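Local coordinates for protein 16S rRNA methylase (Escherichia coli, PDB 3MTE) that methylates the N1 position of adenine 1408 in 16S rRNA of assembled 30S subunits, using S-adenosylmethionine, and so confers resistance to several aminoglycosides, at residues 182-187 with 212-217; 105-110 with 139-144. All blocks are in the same frame, centred on the assembly; numbering follows the deposited sequence.

Contact 1 (182-187 with 212-217)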
ATOM      1  N   ILE A 182      -7.187  -8.598  12.366  1.00 24.73           N
ATOM      2  CA  ILE A 182      -5.780  -8.609  12.747  1.00 22.42           C
ATOM      3  C   ILE A 182      -5.362 -10.002  13.215  1.00 28.12           C
ATOM      4  O   ILE A 182      -5.969 -10.565  14.127  1.00 27.34           O
ATOM      5  CB  ILE A 182      -5.497  -7.594  13.876  1.00 23.77           C
ATOM      6  CG1 ILE A 182      -5.761  -6.172  13.382  1.00 22.84           C
ATOM      7  CG2 ILE A 182      -4.057  -7.737  14.388  1.00 27.26           C
ATOM      8  CD1 ILE A 182      -5.562  -5.108  14.451  1.00 27.36           C
ATOM      9  N   ASP A 183      -4.322 -10.547  12.591  1.00 27.24           N
ATOM     10  CA  ASP A 183      -3.777 -11.851  12.969  1.00 30.07           C
ATOM     11  C   ASP A 183      -2.505 -11.690  13.772  1.00 26.07           C
ATOM     12  O   ASP A 183      -2.186 -12.522  14.627  1.00 26.91           O
ATOM     13  CB  ASP A 183      -3.422 -12.671  11.730  1.00 31.04           C
ATOM     14  CG  ASP A 183      -4.624 -13.275  11.063  1.00 36.35           C
ATOM     15  OD1 ASP A 183      -5.721 -13.295  11.670  1.00 36.92           O
ATOM     16  OD2 ASP A 183      -4.457 -13.734   9.919  1.00 33.91           O
ATOM     17  N   ASP A 184      -1.771 -10.617  13.489  1.00 23.02           N
ATOM     18  CA  ASP A 184      -0.448 -10.435  14.085  1.00 26.55           C
ATOM     19  C   ASP A 184      -0.107  -8.953  14.211  1.00 22.21           C
ATOM     20  O   ASP A 184      -0.494  -8.151  13.358  1.00 19.38           O
ATOM     21  CB  ASP A 184       0.585 -11.125  13.186  1.00 32.30           C
ATOM     22  CG  ASP A 184       1.966 -11.159  13.792  1.00 45.04           C
ATOM     23  OD1 ASP A 184       2.896 -10.624  13.156  0.42 45.90           O
ATOM     24  OD2 ASP A 184       2.130 -11.724  14.896  1.00 53.80           O
ATOM     25  N   VAL A 185       0.626  -8.598  15.268  1.00 20.39           N
ATOM     26  CA  VAL A 185       1.189  -7.260  15.411  1.00 19.53           C
ATOM     27  C   VAL A 185       2.636  -7.399  15.859  1.00 23.10           C
ATOM     28  O   VAL A 185       2.919  -8.045  16.872  1.00 25.05           O
ATOM     29  CB  VAL A 185       0.454  -6.429  16.482  1.00 24.39           C
ATOM     30  CG1 VAL A 185       1.134  -5.066  16.654  1.00 21.76           C
ATOM     31  CG2 VAL A 185      -1.013  -6.267  16.116  1.00 23.41           C
ATOM     32  N   LYS A 186       3.547  -6.797  15.106  1.00 22.34           N
ATOM     33  CA  LYS A 186       4.971  -6.910  15.382  1.00 23.95           C
ATOM     34  C   LYS A 186       5.599  -5.540  15.450  1.00 24.20           C
ATOM     35  O   LYS A 186       5.253  -4.647  14.674  1.00 21.49           O
ATOM     36  CB  LYS A 186       5.695  -7.657  14.257  1.00 30.41           C
ATOM     37  CG  LYS A 186       5.345  -9.116  14.076  1.00 43.96           C
ATOM     38  CD  LYS A 186       6.262  -9.720  13.012  1.00 52.17           C
ATOM     39  CE  LYS A 186       5.645 -10.932  12.327  1.00 54.84           C
ATOM     40  NZ  LYS A 186       5.328 -12.008  13.295  1.00 58.85           N
ATOM     41  N   GLU A 187       6.561  -5.380  16.348  1.00 20.96           N
ATOM     42  CA  GLU A 187       7.407  -4.203  16.300  1.00 21.10           C
ATOM     43  C   GLU A 187       8.677  -4.579  15.550  1.00 30.52           C
ATOM     44  O   GLU A 187       9.298  -5.598  15.844  1.00 33.99           O
ATOM     45  CB  GLU A 187       7.720  -3.698  17.711  1.00 20.56           C
ATOM     46  CG  GLU A 187       8.381  -2.342  17.716  1.00 23.55           C
ATOM     47  CD  GLU A 187       8.633  -1.795  19.105  1.00 26.88           C
ATOM     48  OE1 GLU A 187       9.636  -1.066  19.251  1.00 33.17           O
ATOM     49  OE2 GLU A 187       7.836  -2.073  20.043  1.00 26.62           O
ATOM     50  N   PHE A 212       9.222   0.778  14.134  1.00 16.20           N
ATOM     51  CA  PHE A 212       8.254   0.515  13.061  1.00 14.07           C
ATOM     52  C   PHE A 212       7.295  -0.558  13.535  1.00 18.17           C
ATOM     53  O   PHE A 212       7.673  -1.392  14.370  1.00 20.89           O
ATOM     54  CB  PHE A 212       8.962   0.030  11.789  1.00 19.50           C
ATOM     55  CG  PHE A 212      10.079   0.925  11.330  1.00 17.75           C
ATOM     56  CD1 PHE A 212       9.864   1.875  10.333  1.00 15.58           C
ATOM     57  CD2 PHE A 212      11.349   0.815  11.896  1.00 20.70           C
ATOM     58  CE1 PHE A 212      10.908   2.690   9.902  1.00 18.31           C
ATOM     59  CE2 PHE A 212      12.393   1.625  11.470  1.00 20.17           C
ATOM     60  CZ  PHE A 212      12.176   2.567  10.485  1.00 17.35           C
ATOM     61  N   PHE A 213       6.068  -0.555  13.007  1.00 13.37           N
ATOM     62  CA  PHE A 213       5.056  -1.531  13.422  1.00 13.74           C
ATOM     63  C   PHE A 213       4.393  -2.158  12.236  1.00 16.46           C
ATOM     64  O   PHE A 213       4.052  -1.465  11.279  1.00 15.82           O
ATOM     65  CB  PHE A 213       4.008  -0.840  14.273  1.00 18.62           C
ATOM     66  CG  PHE A 213       4.606  -0.092  15.407  1.00 20.06           C
ATOM     67  CD1 PHE A 213       4.993  -0.762  16.554  1.00 21.28           C
ATOM     68  CD2 PHE A 213       4.839   1.266  15.303  1.00 21.02           C
ATOM     69  CE1 PHE A 213       5.590  -0.075  17.598  1.00 19.50           C
ATOM     70  CE2 PHE A 213       5.420   1.956  16.348  1.00 25.27           C
ATOM     71  CZ  PHE A 213       5.789   1.287  17.486  1.00 21.28           C
ATOM     72  N   ARG A 214       4.221  -3.471  12.289  1.00 18.63           N
ATOM     73  CA  ARG A 214       3.538  -4.172  11.207  1.00 18.92           C
ATOM     74  C   ARG A 214       2.294  -4.834  11.772  1.00 19.76           C
ATOM     75  O   ARG A 214       2.374  -5.662  12.685  1.00 20.49           O
ATOM     76  CB  ARG A 214       4.466  -5.214  10.584  1.00 19.71           C
ATOM     77  CG  ARG A 214       3.800  -6.116   9.566  1.00 20.32           C
ATOM     78  CD  ARG A 214       4.812  -7.088   8.995  1.00 28.04           C
ATOM     79  NE  ARG A 214       4.253  -7.880   7.898  1.00 24.85           N
ATOM     80  CZ  ARG A 214       3.737  -9.101   8.035  1.00 28.88           C
ATOM     81  NH1 ARG A 214       3.677  -9.673   9.229  1.00 30.40           N
ATOM     82  NH2 ARG A 214       3.268  -9.749   6.974  1.00 28.21           N
ATOM     83  N   VAL A 215       1.139  -4.440  11.247  1.00 16.99           N
ATOM     84  CA  VAL A 215      -0.126  -5.069  11.597  1.00 14.91           C
ATOM     85  C   VAL A 215      -0.550  -5.858  10.368  1.00 16.75           C
ATOM     86  O   VAL A 215      -0.585  -5.309   9.260  1.00 19.00           O
ATOM     87  CB  VAL A 215      -1.203  -4.006  11.926  1.00 17.87           C
ATOM     88  CG1 VAL A 215      -2.572  -4.655  12.125  1.00 18.62           C
ATOM     89  CG2 VAL A 215      -0.790  -3.194  13.172  1.00 21.86           C
ATOM     90  N   SER A 216      -0.813  -7.146  10.542  1.00 18.34           N
ATOM     91  CA  SER A 216      -1.169  -7.976   9.398  1.00 21.13           C
ATOM     92  C   SER A 216      -2.313  -8.922   9.728  1.00 20.22           C
ATOM     93  O   SER A 216      -2.611  -9.193  10.891  1.00 21.92           O
ATOM     94  CB  SER A 216       0.047  -8.769   8.907  1.00 22.32           C
ATOM     95  OG  SER A 216       0.473  -9.696   9.885  1.00 25.10           O
ATOM     96  N   GLY A 217      -2.964  -9.432   8.695  1.00 20.67           N
ATOM     97  CA  GLY A 217      -4.015 -10.403   8.915  1.00 20.66           C
ATOM     98  C   GLY A 217      -4.728 -10.641   7.608  1.00 21.32           C
ATOM     99  O   GLY A 217      -4.109 -10.599   6.539  1.00 20.25           O
TER
HETATM  100  O   HOH W   1       2.623  -8.379  11.730  1.00 24.73           O

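Contact 2 (105-110 with 139-144). With SAM (S-adenosylmethionine), chain C.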
ATOM      1  N   SER A 105      -1.270  -4.129   0.610  1.00 17.64           N
ATOM      2  CA  SER A 105      -0.330  -3.544   1.570  1.00 15.26           C
ATOM      3  C   SER A 105      -0.475  -2.033   1.610  1.00 15.34           C
ATOM      4  O   SER A 105      -0.797  -1.387   0.594  1.00 16.45           O
ATOM      5  CB  SER A 105       1.107  -3.919   1.194  1.00 16.83           C
ATOM      6  OG  SER A 105       1.388  -3.525  -0.150  1.00 21.57           O
ATOM      7  N   ILE A 106      -0.253  -1.469   2.798  1.00 16.69           N
ATOM      8  CA  ILE A 106      -0.012  -0.038   2.943  1.00 15.10           C
ATOM      9  C   ILE A 106       1.316   0.076   3.684  1.00 17.15           C
ATOM     10  O   ILE A 106       1.400  -0.291   4.852  1.00 14.69           O
ATOM     11  CB  ILE A 106      -1.126   0.672   3.737  1.00 13.69           C
ATOM     12  CG1 ILE A 106      -2.498   0.407   3.110  1.00 19.34           C
ATOM     13  CG2 ILE A 106      -0.851   2.184   3.799  1.00 17.63           C
ATOM     14  CD1 ILE A 106      -3.672   1.015   3.889  1.00 18.55           C
ATOM     15  N   LEU A 107       2.355   0.530   2.988  1.00 14.74           N
ATOM     16  CA  LEU A 107       3.717   0.531   3.535  1.00 16.13           C
ATOM     17  C   LEU A 107       4.227   1.942   3.785  1.00 15.89           C
ATOM     18  O   LEU A 107       4.322   2.745   2.862  1.00 16.32           O
ATOM     19  CB  LEU A 107       4.679  -0.161   2.571  1.00 14.37           C
ATOM     20  CG  LEU A 107       4.285  -1.573   2.105  1.00 19.70           C
ATOM     21  CD1 LEU A 107       5.240  -2.040   1.014  1.00 20.52           C
ATOM     22  CD2 LEU A 107       4.290  -2.545   3.280  1.00 21.35           C
ATOM     23  N   PHE A 108       4.576   2.218   5.037  1.00 14.30           N
ATOM     24  CA  PHE A 108       5.112   3.510   5.440  1.00 14.90           C
ATOM     25  C   PHE A 108       4.230   4.682   5.010  1.00 16.08           C
ATOM     26  O   PHE A 108       4.720   5.655   4.458  1.00 18.40           O
ATOM     27  CB  PHE A 108       6.557   3.651   4.945  1.00 19.68           C
ATOM     28  CG  PHE A 108       7.403   2.449   5.248  1.00 20.70           C
ATOM     29  CD1 PHE A 108       7.886   2.226   6.536  1.00 19.63           C
ATOM     30  CD2 PHE A 108       7.687   1.512   4.257  1.00 17.67           C
ATOM     31  CE1 PHE A 108       8.648   1.093   6.814  1.00 20.38           C
ATOM     32  CE2 PHE A 108       8.450   0.397   4.535  1.00 18.61           C
ATOM     33  CZ  PHE A 108       8.926   0.185   5.820  1.00 21.20           C
ATOM     34  N   PRO A 109       2.914   4.590   5.257  1.00 15.17           N
ATOM     35  CA  PRO A 109       2.091   5.744   4.885  1.00 17.95           C
ATOM     36  C   PRO A 109       2.454   6.957   5.728  1.00 17.46           C
ATOM     37  O   PRO A 109       2.982   6.809   6.841  1.00 17.15           O
ATOM     38  CB  PRO A 109       0.667   5.288   5.233  1.00 16.94           C
ATOM     39  CG  PRO A 109       0.864   4.305   6.344  1.00 17.76           C
ATOM     40  CD  PRO A 109       2.148   3.581   6.008  1.00 16.49           C
ATOM     41  N   TRP A 110       2.176   8.146   5.217  1.00 15.39           N
ATOM     42  CA  TRP A 110       2.368   9.347   6.024  1.00 15.86           C
ATOM     43  C   TRP A 110       1.188  10.280   5.879  1.00 18.22           C
ATOM     44  O   TRP A 110       0.264   9.986   5.128  1.00 19.54           O
ATOM     45  CB  TRP A 110       3.675  10.061   5.673  1.00 17.00           C
ATOM     46  CG  TRP A 110       3.786  10.622   4.266  1.00 18.12           C
ATOM     47  CD1 TRP A 110       2.771  10.917   3.393  1.00 19.24           C
ATOM     48  CD2 TRP A 110       5.002  10.964   3.597  1.00 17.56           C
ATOM     49  NE1 TRP A 110       3.294  11.423   2.215  1.00 17.47           N
ATOM     50  CE2 TRP A 110       4.660  11.452   2.316  1.00 20.35           C
ATOM     51  CE3 TRP A 110       6.353  10.892   3.951  1.00 21.18           C
ATOM     52  CZ2 TRP A 110       5.620  11.869   1.398  1.00 24.25           C
ATOM     53  CZ3 TRP A 110       7.303  11.306   3.032  1.00 22.81           C
ATOM     54  CH2 TRP A 110       6.932  11.796   1.777  1.00 23.50           C
ATOM     55  N   GLU A 139      -1.229  -6.233   5.016  1.00 14.94           N
ATOM     56  CA  GLU A 139      -0.279  -5.729   6.014  1.00 19.90           C
ATOM     57  C   GLU A 139      -0.200  -4.215   5.947  1.00 19.75           C
ATOM     58  O   GLU A 139      -0.196  -3.622   4.859  1.00 15.75           O
ATOM     59  CB  GLU A 139       1.110  -6.336   5.825  1.00 22.88           C
ATOM     60  CG  GLU A 139       1.743  -5.982   4.482  1.00 26.11           C
ATOM     61  CD  GLU A 139       3.210  -6.375   4.395  1.00 34.48           C
ATOM     62  OE1 GLU A 139       3.883  -6.437   5.439  1.00 33.15           O
ATOM     63  OE2 GLU A 139       3.694  -6.621   3.273  1.00 34.10           O
ATOM     64  N   PHE A 140      -0.138  -3.584   7.123  1.00 13.71           N
ATOM     65  CA  PHE A 140       0.068  -2.153   7.222  1.00 12.44           C
ATOM     66  C   PHE A 140       1.368  -1.981   8.006  1.00 17.22           C
ATOM     67  O   PHE A 140       1.504  -2.524   9.110  1.00 18.02           O
ATOM     68  CB  PHE A 140      -1.049  -1.486   8.031  1.00 16.61           C
ATOM     69  CG  PHE A 140      -2.454  -1.729   7.498  1.00 20.23           C
ATOM     70  CD1 PHE A 140      -2.682  -1.937   6.136  1.00 17.24           C
ATOM     71  CD2 PHE A 140      -3.541  -1.701   8.363  1.00 22.04           C
ATOM     72  CE1 PHE A 140      -3.980  -2.142   5.652  1.00 20.04           C
ATOM     73  CE2 PHE A 140      -4.842  -1.911   7.895  1.00 21.43           C
ATOM     74  CZ  PHE A 140      -5.061  -2.118   6.538  1.00 23.70           C
ATOM     75  N   VAL A 141       2.331  -1.260   7.446  1.00 14.54           N
ATOM     76  CA  VAL A 141       3.593  -1.030   8.165  1.00 14.63           C
ATOM     77  C   VAL A 141       3.728   0.463   8.435  1.00 16.08           C
ATOM     78  O   VAL A 141       3.737   1.255   7.502  1.00 18.32           O
ATOM     79  CB  VAL A 141       4.794  -1.552   7.364  1.00 16.16           C
ATOM     80  CG1 VAL A 141       6.089  -1.270   8.098  1.00 16.82           C
ATOM     81  CG2 VAL A 141       4.648  -3.074   7.116  1.00 16.37           C
ATOM     82  N   THR A 142       3.797   0.849   9.711  1.00 14.42           N
ATOM     83  CA  THR A 142       3.717   2.264  10.062  1.00 16.09           C
ATOM     84  C   THR A 142       4.871   2.720  10.945  1.00 15.09           C
ATOM     85  O   THR A 142       5.453   1.919  11.673  1.00 17.75           O
ATOM     86  CB  THR A 142       2.415   2.573  10.824  1.00 21.10           C
ATOM     87  OG1 THR A 142       2.341   1.731  11.973  1.00 17.91           O
ATOM     88  CG2 THR A 142       1.181   2.315   9.926  1.00 17.43           C
ATOM     89  N   THR A 143       5.162   4.018  10.859  1.00 13.85           N
ATOM     90  CA  THR A 143       6.144   4.700  11.694  1.00 15.75           C
ATOM     91  C   THR A 143       5.888   6.206  11.499  1.00 17.19           C
ATOM     92  O   THR A 143       5.257   6.609  10.509  1.00 18.06           O
ATOM     93  CB  THR A 143       7.579   4.337  11.258  1.00 18.52           C
ATOM     94  OG1 THR A 143       8.522   4.853  12.212  1.00 18.66           O
ATOM     95  CG2 THR A 143       7.889   4.920   9.879  1.00 18.62           C
ATOM     96  N   TYR A 144       6.338   7.048  12.424  1.00 18.55           N
ATOM     97  CA  TYR A 144       6.260   8.488  12.193  1.00 17.96           C
ATOM     98  C   TYR A 144       7.333   8.865  11.191  1.00 17.03           C
ATOM     99  O   TYR A 144       8.459   8.392  11.289  1.00 20.19           O
ATOM    100  CB  TYR A 144       6.475   9.276  13.490  1.00 21.12           C
ATOM    101  CG  TYR A 144       5.412   9.069  14.539  1.00 22.25           C
ATOM    102  CD1 TYR A 144       4.103   9.476  14.322  1.00 23.06           C
ATOM    103  CD2 TYR A 144       5.731   8.496  15.770  1.00 25.57           C
ATOM    104  CE1 TYR A 144       3.127   9.300  15.294  1.00 26.81           C
ATOM    105  CE2 TYR A 144       4.765   8.326  16.746  1.00 27.75           C
ATOM    106  CZ  TYR A 144       3.466   8.725  16.502  1.00 32.81           C
ATOM    107  OH  TYR A 144       2.506   8.549  17.474  1.00 40.69           O
TER
HETATM  108  N   SAM C 220       4.742   2.969   0.183  1.00 15.71           N
HETATM  109  CA  SAM C 220       5.767   3.986  -0.027  1.00 20.12           C
HETATM  110  C   SAM C 220       7.154   3.434   0.271  1.00 26.16           C
HETATM  111  OXT SAM C 220       7.287   2.395   0.919  1.00 22.66           O
HETATM  112  CB  SAM C 220       5.523   5.212   0.857  1.00 19.97           C
HETATM  113  CG  SAM C 220       6.018   6.494   0.203  1.00 30.07           C
HETATM  114  SD  SAM C 220       5.534   7.985   1.115  1.00 34.61           S
HETATM  115  CE  SAM C 220       6.121   7.593   2.773  1.00 24.26           C
HETATM  116  C5' SAM C 220       3.753   7.811   1.351  1.00 24.69           C
HETATM  117  C4' SAM C 220       2.961   7.824   0.034  1.00 24.66           C
HETATM  118  O4' SAM C 220       1.588   7.812   0.364  1.00 29.04           O
HETATM  119  C3' SAM C 220       3.198   9.050  -0.836  1.00 24.42           C
HETATM  120  O3' SAM C 220       3.538   8.653  -2.141  1.00 23.62           O
HETATM  121  C2' SAM C 220       1.846   9.734  -0.940  1.00 25.89           C
HETATM  122  O2' SAM C 220       1.618  10.334  -2.205  1.00 23.18           O
HETATM  123  C1' SAM C 220       0.897   8.589  -0.602  1.00 26.56           C
HETATM  124  N9  SAM C 220      -0.361   9.119  -0.048  1.00 23.37           N
HETATM  125  C8  SAM C 220      -0.519  10.157   0.836  1.00 22.26           C
HETATM  126  N7  SAM C 220      -1.847  10.310   1.062  1.00 21.68           N
HETATM  127  C5  SAM C 220      -2.520   9.389   0.337  1.00 19.94           C
HETATM  128  C6  SAM C 220      -3.869   9.106   0.182  1.00 22.64           C
HETATM  129  N6  SAM C 220      -4.786   9.819   0.839  1.00 24.18           N
HETATM  130  N1  SAM C 220      -4.243   8.074  -0.642  1.00 21.36           N
HETATM  131  C2  SAM C 220      -3.309   7.329  -1.338  1.00 25.02           C
HETATM  132  N3  SAM C 220      -1.970   7.621  -1.181  1.00 17.57           N
HETATM  133  C4  SAM C 220      -1.595   8.633  -0.364  1.00 19.72           C
HETATM  134  O   HOH W   2       4.598   5.337   8.215  1.00 20.09           O

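Contact 1 (182-187 with 212-217)
D184 and K186 exchange pairs of backbone hydrogen bonds with S216 and R214 across two antiparallel strands, 182-187 and 212-217, whose short axes come within 4.4 Å at 155°. A classic beta bulge interrupts the pairing: S216 O accepts from D183 N, in its carbonyl plane, at 2.8 Å and from D184 N, tilted 31° from that plane, at 3.1 Å. One face is polar. D184 CG stands anti to the backbone N (chi1 -172°), which carries the carboxylate along its own strand toward K186; R214 NH1 is 4.1 Å from D184 OD1, which lies near the guanidinium plane at its edge, beyond a salt bridge. K186 NZ does form a salt bridge with D184 OD1 at 2.8 Å, its hydrogen bond weak, the lysine chain bending at its last torsion. A water ties this face together, donating to D184 OD1 and R214 O and accepting from S216 OG. S216 CB sits over the rim of one guanidinium face, while R214 NE forms a salt bridge with E139. On the reverse face I182 CG1 meets V215 CG1 at 3.7 Å, and E187 runs alongside F213, CG to ring CE1 at 3.6 Å. Helix 163-167 packs on V185 and V215. This antiparallel pair at the end of a mixed seven-stranded sheet, order 3-2-1-4-5-7-6, is the signature of the Rossmann-like class I methyltransferase fold.

Contact 2 (105-110 with 139-144)
I106 and F140 lie side by side on one face of two parallel strands, 105-107 and 139-142, with isoleucine CD1 3.6 Å from ring CE1. I106 CG1 sits anti to its carbonyl carbon (chi1 -55°), which brings both CG1 and CD1 beside the ring's CD1-CE1 side; L113 and V117 of helix 111-118 also touch this isoleucine. On the opposite face V141 CG2 meets L107 CD2 at 3.9 Å. E139 CG meets S105 CB, and the glutamate side chain, its carboxylate paired with R214, crosses that of L107 obliquely. The backbone bonds I106 N to E139 O and V141 N to I106 O are regular, whereas F108 N to V141 O, 2.8 Å long, is more bent, 140° at the hydrogen. There the first strand ends, F108 taking a left-handed backbone turn. Its ring lies beside V141, CE1 3.7 Å from CG1, with T143 CG2 and the cofactor's OXT near the ring plane. P109 CD packs against V141 O, and a water bridges P109 O to T143 N. The turn presents L107 O to the amino group of S-adenosylmethionine, a 2.7 Å hydrogen bond, and F108 O to the methyl CE. W110 lays one ring face beneath sulfur SD, 3.7 Å from the plane. F108 O and the W110 face both adjoin the methyl, an electron-rich setting that would be expected to favour the sulfonium's positive charge.

How the contacts relate
Both contacts belong to one mixed sheet and meet at its adjoining strands 136-142 and 212-219, where V215 O and F140 N, and F213 O and T142 N, make probable backbone hydrogen bonds. Contact 2 is a buried, parallel pairing near the centre of the chain, mostly apolar and ending at the cofactor. Contact 1 lies farther out, its centre about 14 Å from that of the chain against about 7 Å for contact 2; it is antiparallel, includes strand 180-188 at the sheet's margin, and carries charges and water on one face. One acid-base pair spans the two contacts, and F212 packs on both T143 and F108, connecting the outer pair to the cofactor-binding turn.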